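Local structure of conserved Archaeal protein (Sulfolobus acidocaldarius, 4OPC) at residues A[63-68]-A[95-100]; A[194-199]-A[222-227]. The protein catalyses the FAD-dependent hydrogenation of the geranylgeranyl chains of archaeal phospholipid precursors, yielding saturated archaeal membrane lipids. All coordinates share one frame; numbering follows the deposited sequence. Where two conformers were deposited one is given.

Contact 1 of 2, residues A[63-68]-A[95-100]; sequences PYPKGE and FELNAP
Pro65 presses its ring against Phe95 and Leu97 where the loop between helix 54-60 and strand 70-80 folds onto a strand-to-helix junction, the end of strand 87-97 in the eight-stranded mixed sheet and the N-cap of helix 99-112. This is the tight end of the contact. Leu97 CD2 lies 3.5 Å from Pro65 CG, closer than usual for two carbons, and equally near Pro65 CB. Leu97 CG is anti to its own carbonyl carbon (chi1 -57°), CD1 continues the chain away from CA, and the other branch, CD2, turns to the proline. The same Pro65 CG meets Phe95 CD2 at 3.8 Å. A rigid, apolar proline suits this buried place, fitting beside a phenyl and a leucyl branch with no polar side-chain atom to satisfy. Phe57 adds an edge-to-face partner for Phe95 from helix 54-60. Tyr64 was modelled in two conformers, so its stack is less certain; in one, the edge of Phe95 points at the tyrosine face in a T-shaped pair, centroids 5.0 Å apart and planes at 89°.

The other end is looser and wetter. Glu68, with its side chain exposed, approaches Asn98 through its backbone, Glu68 O lying 3.4 Å from Asn98 CB. Asparagine suits an N-cap, since OD1 accepts from Leu101 N while ND2 donates to a water. That water donates to Glu68 O (2.6 Å) and accepts from Asn98 ND2 at 3.0 Å.

Contact 2 of 2, residues A[194-199]-A[222-227]; sequences KEDIED and KGKNKV
Ile197 holds CG1 anti to its carbonyl carbon (chi1 -62°) and extends CD1 onward (chi2 176°), and these two torsions drive the methyl into the turn of the beta-hairpin formed by strands 216-221 and 226-234. The loop linking strand 183-193 to strand 202-206 thus lies against that turn. CD1 comes within 3.5 Å of Gly223 O and the same distance from Lys226 O, with Val227 CB behind at 4.2 Å. A branched apolar residue suits the spot: Tyr219 and Pro221 from the hairpin's first strand also touch Ile197, which is buried. Gly223 adopts a fully extended backbone that residues with a CB seldom take up.

A backbone hydrogen bond fixes the loop next to this methyl. Ile197 N donates to Lys224 O at 2.9 Å with an N-H...O angle of 159°, and the same oxygen receives a CA-H...O contact from Asp196 CA. Farther out, the packing gives way to exposed polar groups. Lys224 NZ is 4.5 Å from Asp196 OD2, too far for a salt bridge, although the opposite charges probably attract. Asp196 and Asn225 suit this outer edge of the contact, their short polar ends meeting with carboxylate and amide planes strongly turned against each other. Asn225 ND2 gives a long, bent hydrogen bond of 3.3 Å to Asp196 OD1, reaching it on the anti side and from outside the carboxylate plane.

Overall arrangement
Contacts 1 and 2 have centres 18 Å apart, follow one another along the chain and reach the same mixed sheet. Lys222, at the start of the hairpin turn of contact 2, joins them: its NZ forms a salt bridge with Glu96 OE2 of contact 1 at 3.0 Å, and further salt bridges with Glu71 and the FAD-binding Asp50. Contact 1 is the nearer to the active site, with the Leu97 side chain about 8 Å from the reduced flavin cofactor and that of Phe95 about 9 Å from the bound phospholipid. In contact 2 the side chain of Val227 stays about 11 Å from the cofactor and about 12 Å from the lipid.

Contact 1 of 2, residues A[63-68]-A[95-100]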
ATOM      1  N   PRO A  63      18.048  -0.437  -4.089  1.00 32.07           N
ATOM      2  CA  PRO A  63      18.819  -1.573  -4.589  1.00 40.72           C
ATOM      3  C   PRO A  63      17.981  -2.480  -5.472  1.00 35.13           C
ATOM      4  O   PRO A  63      16.853  -2.837  -5.140  1.00 27.26           O
ATOM      5  CB  PRO A  63      19.223  -2.300  -3.305  1.00 24.11           C
ATOM      6  CG  PRO A  63      19.330  -1.230  -2.301  1.00 45.14           C
ATOM      7  CD  PRO A  63      18.231  -0.256  -2.640  1.00 26.41           C
ATOM      8  N   TYR A  64      18.553  -2.857  -6.600  0.54 46.37           N
ATOM      9  CA  TYR A  64      17.900  -3.750  -7.532  0.54 28.91           C
ATOM     10  C   TYR A  64      17.900  -5.173  -6.977  0.54 37.10           C
ATOM     11  O   TYR A  64      18.934  -5.658  -6.524  0.54 30.18           O
ATOM     12  CB  TYR A  64      18.681  -3.709  -8.840  0.54 50.08           C
ATOM     13  CG  TYR A  64      17.853  -3.825 -10.087  0.54 35.57           C
ATOM     14  CD1 TYR A  64      16.850  -2.908 -10.372  0.54 29.20           C
ATOM     15  CD2 TYR A  64      18.103  -4.831 -11.002  0.54 33.18           C
ATOM     16  CE1 TYR A  64      16.108  -3.011 -11.528  0.54 34.88           C
ATOM     17  CE2 TYR A  64      17.373  -4.940 -12.147  0.54 27.48           C
ATOM     18  CZ  TYR A  64      16.380  -4.032 -12.413  0.54 39.94           C
ATOM     19  OH  TYR A  64      15.659  -4.168 -13.570  0.54 41.87           O
ATOM     20  N   PRO A  65      16.740  -5.845  -7.006  1.00 23.84           N
ATOM     21  CA  PRO A  65      16.617  -7.243  -6.574  1.00 27.52           C
ATOM     22  C   PRO A  65      17.514  -8.147  -7.419  1.00 38.54           C
ATOM     23  O   PRO A  65      17.574  -7.963  -8.636  1.00 44.17           O
ATOM     24  CB  PRO A  65      15.153  -7.568  -6.865  1.00 43.19           C
ATOM     25  CG  PRO A  65      14.466  -6.243  -6.906  1.00 44.22           C
ATOM     26  CD  PRO A  65      15.455  -5.294  -7.471  1.00 40.58           C
ATOM     27  N   LYS A  66      18.198  -9.101  -6.792  1.00 29.14           N
ATOM     28  CA  LYS A  66      19.108  -9.986  -7.520  1.00 29.01           C
ATOM     29  C   LYS A  66      19.216 -11.364  -6.873  1.00 28.33           C
ATOM     30  O   LYS A  66      18.935 -11.525  -5.692  1.00 29.83           O
ATOM     31  CB  LYS A  66      20.494  -9.348  -7.604  1.00 35.35           C
ATOM     32  CG  LYS A  66      21.081  -9.009  -6.251  1.00 31.12           C
ATOM     33  CD  LYS A  66      22.527  -8.554  -6.350  1.00 51.20           C
ATOM     34  CE  LYS A  66      23.075  -8.182  -4.979  1.00 47.56           C
ATOM     35  NZ  LYS A  66      22.814  -9.245  -3.962  1.00 59.36           N
ATOM     36  N   GLY A  67      19.645 -12.358  -7.648  1.00 34.12           N
ATOM     37  CA  GLY A  67      19.840 -13.695  -7.117  1.00 38.91           C
ATOM     38  C   GLY A  67      18.561 -14.347  -6.633  1.00 23.04           C
ATOM     39  O   GLY A  67      17.534 -14.266  -7.300  1.00 30.08           O
ATOM     40  N   GLU A  68      18.618 -14.998  -5.472  1.00 30.39           N
ATOM     41  CA  GLU A  68      17.436 -15.656  -4.922  1.00 27.95           C
ATOM     42  C   GLU A  68      16.319 -14.630  -4.610  1.00 33.48           C
ATOM     43  O   GLU A  68      15.168 -15.012  -4.384  1.00 29.63           O
ATOM     44  CB  GLU A  68      17.779 -16.512  -3.683  1.00 31.45           C
ATOM     45  CG  GLU A  68      18.593 -17.805  -3.936  1.00 39.78           C
ATOM     46  CD  GLU A  68      18.849 -18.616  -2.646  1.00 35.15           C
ATOM     47  OE1 GLU A  68      18.054 -18.485  -1.692  1.00 54.37           O
ATOM     48  OE2 GLU A  68      19.849 -19.377  -2.578  1.00 32.39           O
ATOM     49  N   PHE A  95       8.808  -7.148 -10.886  1.00 17.47           N
ATOM     50  CA  PHE A  95       9.514  -8.256 -10.280  1.00 20.14           C
ATOM     51  C   PHE A  95       8.571  -9.030  -9.391  1.00 18.45           C
ATOM     52  O   PHE A  95       7.756  -8.436  -8.680  1.00 19.95           O
ATOM     53  CB  PHE A  95      10.660  -7.749  -9.404  1.00 20.21           C
ATOM     54  CG  PHE A  95      11.648  -6.870 -10.117  1.00 20.54           C
ATOM     55  CD1 PHE A  95      12.333  -7.329 -11.221  1.00 26.42           C
ATOM     56  CD2 PHE A  95      11.913  -5.595  -9.648  1.00 21.61           C
ATOM     57  CE1 PHE A  95      13.256  -6.521 -11.862  1.00 28.94           C
ATOM     58  CE2 PHE A  95      12.828  -4.785 -10.282  1.00 22.51           C
ATOM     59  CZ  PHE A  95      13.501  -5.248 -11.391  1.00 29.63           C
ATOM     60  N   GLU A  96       8.668 -10.353  -9.442  1.00 18.43           N
ATOM     61  CA  GLU A  96       8.109 -11.189  -8.397  1.00 17.25           C
ATOM     62  C   GLU A  96       9.266 -11.505  -7.456  1.00 17.50           C
ATOM     63  O   GLU A  96      10.206 -12.220  -7.826  1.00 19.67           O
ATOM     64  CB  GLU A  96       7.496 -12.467  -8.984  1.00 17.42           C
ATOM     65  CG  GLU A  96       5.980 -12.466  -8.968  1.00 15.88           C
ATOM     66  CD  GLU A  96       5.421 -12.401  -7.572  1.00 15.73           C
ATOM     67  OE1 GLU A  96       4.336 -11.811  -7.409  1.00 17.80           O
ATOM     68  OE2 GLU A  96       6.051 -12.941  -6.641  1.00 19.89           O
ATOM     69  N   LEU A  97       9.200 -10.940  -6.252  1.00 18.18           N
ATOM     70  CA  LEU A  97      10.326 -10.968  -5.319  1.00 16.96           C
ATOM     71  C   LEU A  97      10.208 -12.049  -4.270  1.00 18.58           C
ATOM     72  O   LEU A  97       9.109 -12.480  -3.920  1.00 20.93           O
ATOM     73  CB  LEU A  97      10.401  -9.631  -4.571  1.00 22.94           C
ATOM     74  CG  LEU A  97      10.532  -8.365  -5.405  1.00 25.93           C
ATOM     75  CD1 LEU A  97      10.484  -7.129  -4.527  1.00 26.06           C
ATOM     76  CD2 LEU A  97      11.828  -8.413  -6.164  1.00 27.22           C
ATOM     77  N   ASN A  98      11.358 -12.467  -3.751  1.00 18.98           N
ATOM     78  CA  ASN A  98      11.421 -13.087  -2.437  1.00 20.57           C
ATOM     79  C   ASN A  98      11.492 -11.919  -1.456  1.00 19.15           C
ATOM     80  O   ASN A  98      12.566 -11.350  -1.240  1.00 19.34           O
ATOM     81  CB  ASN A  98      12.660 -13.981  -2.325  1.00 21.14           C
ATOM     82  CG  ASN A  98      12.752 -14.706  -0.991  1.00 23.25           C
ATOM     83  OD1 ASN A  98      12.246 -14.243   0.030  1.00 22.74           O
ATOM     84  ND2 ASN A  98      13.432 -15.848  -0.995  1.00 29.75           N
ATOM     85  N   ALA A  99      10.344 -11.541  -0.900  1.00 17.76           N
ATOM     86  CA  ALA A  99      10.246 -10.324  -0.109  1.00 16.01           C
ATOM     87  C   ALA A  99      11.129 -10.301   1.136  1.00 16.00           C
ATOM     88  O   ALA A  99      11.854  -9.329   1.326  1.00 16.52           O
ATOM     89  CB  ALA A  99       8.780 -10.017   0.237  1.00 15.89           C
ATOM     90  N   PRO A 100      11.077 -11.354   1.981  1.00 16.43           N
ATOM     91  CA  PRO A 100      11.979 -11.339   3.139  1.00 19.39           C
ATOM     92  C   PRO A 100      13.451 -11.244   2.731  1.00 18.32           C
ATOM     93  O   PRO A 100      14.204 -10.503   3.364  1.00 18.71           O
ATOM     94  CB  PRO A 100      11.715 -12.682   3.819  1.00 23.46           C
ATOM     95  CG  PRO A 100      10.375 -13.126   3.343  1.00 20.37           C
ATOM     96  CD  PRO A 100      10.146 -12.501   2.005  1.00 18.76           C
TER
HETATM   97  O   HOH W   1      14.048 -17.183  -3.606  1.00 27.85           O

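Contact 2 of 2, residues A[194-199]-A[222-227]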
ATOM      1  N   LYS A 194       1.611 -28.540 -11.230  1.00 29.14           N
ATOM      2  CA  LYS A 194       1.818 -29.837 -11.876  1.00 27.61           C
ATOM      3  C   LYS A 194       2.092 -29.677 -13.363  1.00 40.84           C
ATOM      4  O   LYS A 194       2.659 -30.560 -14.004  1.00 49.37           O
ATOM      5  CB  LYS A 194       0.588 -30.722 -11.694  1.00 33.78           C
ATOM      6  CG  LYS A 194       0.049 -30.802 -10.281  1.00 34.76           C
ATOM      7  CD  LYS A 194      -1.166 -31.721 -10.245  1.00 47.18           C
ATOM      8  CE  LYS A 194      -2.035 -31.477  -9.021  1.00 43.98           C
ATOM      9  NZ  LYS A 194      -3.257 -32.329  -9.047  1.00 54.35           N
ATOM     10  N   GLU A 195       1.657 -28.549 -13.907  1.00 35.13           N
ATOM     11  CA  GLU A 195       1.810 -28.249 -15.318  1.00 34.45           C
ATOM     12  C   GLU A 195       2.531 -26.909 -15.438  1.00 34.92           C
ATOM     13  O   GLU A 195       2.360 -26.031 -14.583  1.00 32.15           O
ATOM     14  CB  GLU A 195       0.432 -28.174 -15.978  1.00 38.34           C
ATOM     15  CG  GLU A 195       0.393 -28.614 -17.430  1.00 50.28           C
ATOM     16  CD  GLU A 195      -1.017 -28.934 -17.901  1.00 60.27           C
ATOM     17  OE1 GLU A 195      -1.888 -29.183 -17.041  1.00 75.92           O
ATOM     18  OE2 GLU A 195      -1.260 -28.937 -19.126  1.00 47.67           O
ATOM     19  N   ASP A 196       3.349 -26.764 -16.479  1.00 31.09           N
ATOM     20  CA  ASP A 196       4.045 -25.510 -16.746  1.00 31.76           C
ATOM     21  C   ASP A 196       3.052 -24.367 -16.799  1.00 27.70           C
ATOM     22  O   ASP A 196       1.954 -24.500 -17.340  1.00 29.78           O
ATOM     23  CB  ASP A 196       4.814 -25.569 -18.069  1.00 31.27           C
ATOM     24  CG  ASP A 196       6.018 -26.483 -18.004  1.00 43.79           C
ATOM     25  OD1 ASP A 196       6.436 -26.843 -16.885  1.00 54.78           O
ATOM     26  OD2 ASP A 196       6.551 -26.831 -19.078  1.00 56.95           O
ATOM     27  N   ILE A 197       3.437 -23.240 -16.222  1.00 26.79           N
ATOM     28  CA  ILE A 197       2.578 -22.079 -16.209  1.00 23.80           C
ATOM     29  C   ILE A 197       2.625 -21.356 -17.549  1.00 29.40           C
ATOM     30  O   ILE A 197       3.695 -20.949 -18.011  1.00 27.47           O
ATOM     31  CB  ILE A 197       2.987 -21.136 -15.071  1.00 24.23           C
ATOM     32  CG1 ILE A 197       2.822 -21.855 -13.727  1.00 23.73           C
ATOM     33  CG2 ILE A 197       2.164 -19.857 -15.121  1.00 23.76           C
ATOM     34  CD1 ILE A 197       3.291 -21.052 -12.511  1.00 23.41           C
ATOM     35  N   GLU A 198       1.458 -21.221 -18.176  1.00 24.84           N
ATOM     36  CA  GLU A 198       1.333 -20.495 -19.435  1.00 28.63           C
ATOM     37  C   GLU A 198       1.611 -19.011 -19.225  1.00 25.52           C
ATOM     38  O   GLU A 198       1.081 -18.411 -18.289  1.00 24.76           O
ATOM     39  CB  GLU A 198      -0.073 -20.674 -20.014  1.00 34.36           C
ATOM     40  CG  GLU A 198      -0.329 -22.036 -20.636  1.00 42.47           C
ATOM     41  CD  GLU A 198       0.385 -22.214 -21.963  1.00 44.55           C
ATOM     42  OE1 GLU A 198      -0.112 -21.687 -22.983  1.00 50.96           O
ATOM     43  OE2 GLU A 198       1.443 -22.879 -21.984  1.00 61.77           O
ATOM     44  N   ASP A 199       2.437 -18.436 -20.100  1.00 26.60           N
ATOM     45  CA  ASP A 199       2.777 -17.016 -20.036  1.00 25.05           C
ATOM     46  C   ASP A 199       3.182 -16.639 -18.619  1.00 20.85           C
ATOM     47  O   ASP A 199       2.603 -15.742 -18.003  1.00 22.74           O
ATOM     48  CB  ASP A 199       1.595 -16.167 -20.496  1.00 27.64           C
ATOM     49  CG  ASP A 199       1.261 -16.391 -21.954  1.00 31.20           C
ATOM     50  OD1 ASP A 199       2.203 -16.522 -22.763  1.00 44.09           O
ATOM     51  OD2 ASP A 199       0.059 -16.446 -22.287  1.00 39.15           O
ATOM     52  N   LYS A 222       5.746 -17.242  -9.788  1.00 19.67           N
ATOM     53  CA  LYS A 222       7.073 -17.021  -9.221  1.00 21.94           C
ATOM     54  C   LYS A 222       8.128 -17.865  -9.940  1.00 23.87           C
ATOM     55  O   LYS A 222       9.275 -17.961  -9.490  1.00 25.46           O
ATOM     56  CB  LYS A 222       7.064 -17.351  -7.730  1.00 23.04           C
ATOM     57  CG  LYS A 222       6.434 -16.269  -6.858  1.00 25.71           C
ATOM     58  CD  LYS A 222       6.474 -16.666  -5.386  1.00 27.94           C
ATOM     59  CE  LYS A 222       6.086 -15.515  -4.470  1.00 24.33           C
ATOM     60  NZ  LYS A 222       7.175 -14.498  -4.348  1.00 23.80           N
ATOM     61  N   GLY A 223       7.731 -18.464 -11.057  1.00 21.74           N
ATOM     62  CA  GLY A 223       8.593 -19.327 -11.842  1.00 23.89           C
ATOM     63  C   GLY A 223       7.720 -20.067 -12.832  1.00 24.30           C
ATOM     64  O   GLY A 223       6.534 -19.752 -12.975  1.00 24.64           O
ATOM     65  N   LYS A 224       8.296 -21.057 -13.505  1.00 24.48           N
ATOM     66  CA  LYS A 224       7.563 -21.835 -14.490  1.00 25.97           C
ATOM     67  C   LYS A 224       6.617 -22.827 -13.821  1.00 28.33           C
ATOM     68  O   LYS A 224       5.669 -23.306 -14.446  1.00 27.85           O
ATOM     69  CB  LYS A 224       8.540 -22.587 -15.395  1.00 30.62           C
ATOM     70  CG  LYS A 224       9.391 -21.695 -16.288  1.00 37.35           C
ATOM     71  CD  LYS A 224       8.675 -21.404 -17.595  1.00 64.46           C
ATOM     72  CE  LYS A 224       8.364 -22.688 -18.346  1.00 47.50           C
ATOM     73  NZ  LYS A 224       7.437 -22.456 -19.491  1.00 47.24           N
ATOM     74  N   ASN A 225       6.881 -23.137 -12.555  1.00 24.53           N
ATOM     75  CA  ASN A 225       6.140 -24.169 -11.836  1.00 28.57           C
ATOM     76  C   ASN A 225       5.868 -23.799 -10.381  1.00 24.99           C
ATOM     77  O   ASN A 225       5.751 -24.666  -9.522  1.00 27.41           O
ATOM     78  CB  ASN A 225       6.877 -25.515 -11.899  1.00 29.55           C
ATOM     79  CG  ASN A 225       6.816 -26.155 -13.276  1.00 37.42           C
ATOM     80  OD1 ASN A 225       5.871 -26.879 -13.598  1.00 44.80           O
ATOM     81  ND2 ASN A 225       7.824 -25.889 -14.096  1.00 33.65           N
ATOM     82  N   LYS A 226       5.762 -22.502 -10.106  1.00 22.87           N
ATOM     83  CA  LYS A 226       5.532 -22.036  -8.747  1.00 23.87           C
ATOM     84  C   LYS A 226       4.707 -20.765  -8.808  1.00 20.53           C
ATOM     85  O   LYS A 226       4.961 -19.898  -9.637  1.00 23.28           O
ATOM     86  CB  LYS A 226       6.859 -21.784  -8.025  1.00 24.38           C
ATOM     87  CG  LYS A 226       6.697 -21.289  -6.587  1.00 23.07           C
ATOM     88  CD  LYS A 226       7.984 -21.392  -5.766  1.00 32.95           C
ATOM     89  CE  LYS A 226       9.148 -20.675  -6.427  1.00 44.38           C
ATOM     90  NZ  LYS A 226      10.422 -20.882  -5.663  1.00 34.87           N
ATOM     91  N   VAL A 227       3.706 -20.662  -7.941  1.00 19.53           N
ATOM     92  CA  VAL A 227       2.770 -19.549  -8.021  1.00 17.08           C
ATOM     93  C   VAL A 227       2.332 -19.053  -6.648  1.00 17.81           C
ATOM     94  O   VAL A 227       2.156 -19.835  -5.718  1.00 18.74           O
ATOM     95  CB  VAL A 227       1.529 -19.922  -8.895  1.00 19.89           C
ATOM     96  CG1 VAL A 227       0.721 -21.059  -8.269  1.00 21.02           C
ATOM     97  CG2 VAL A 227       0.638 -18.704  -9.143  1.00 17.42           C
TER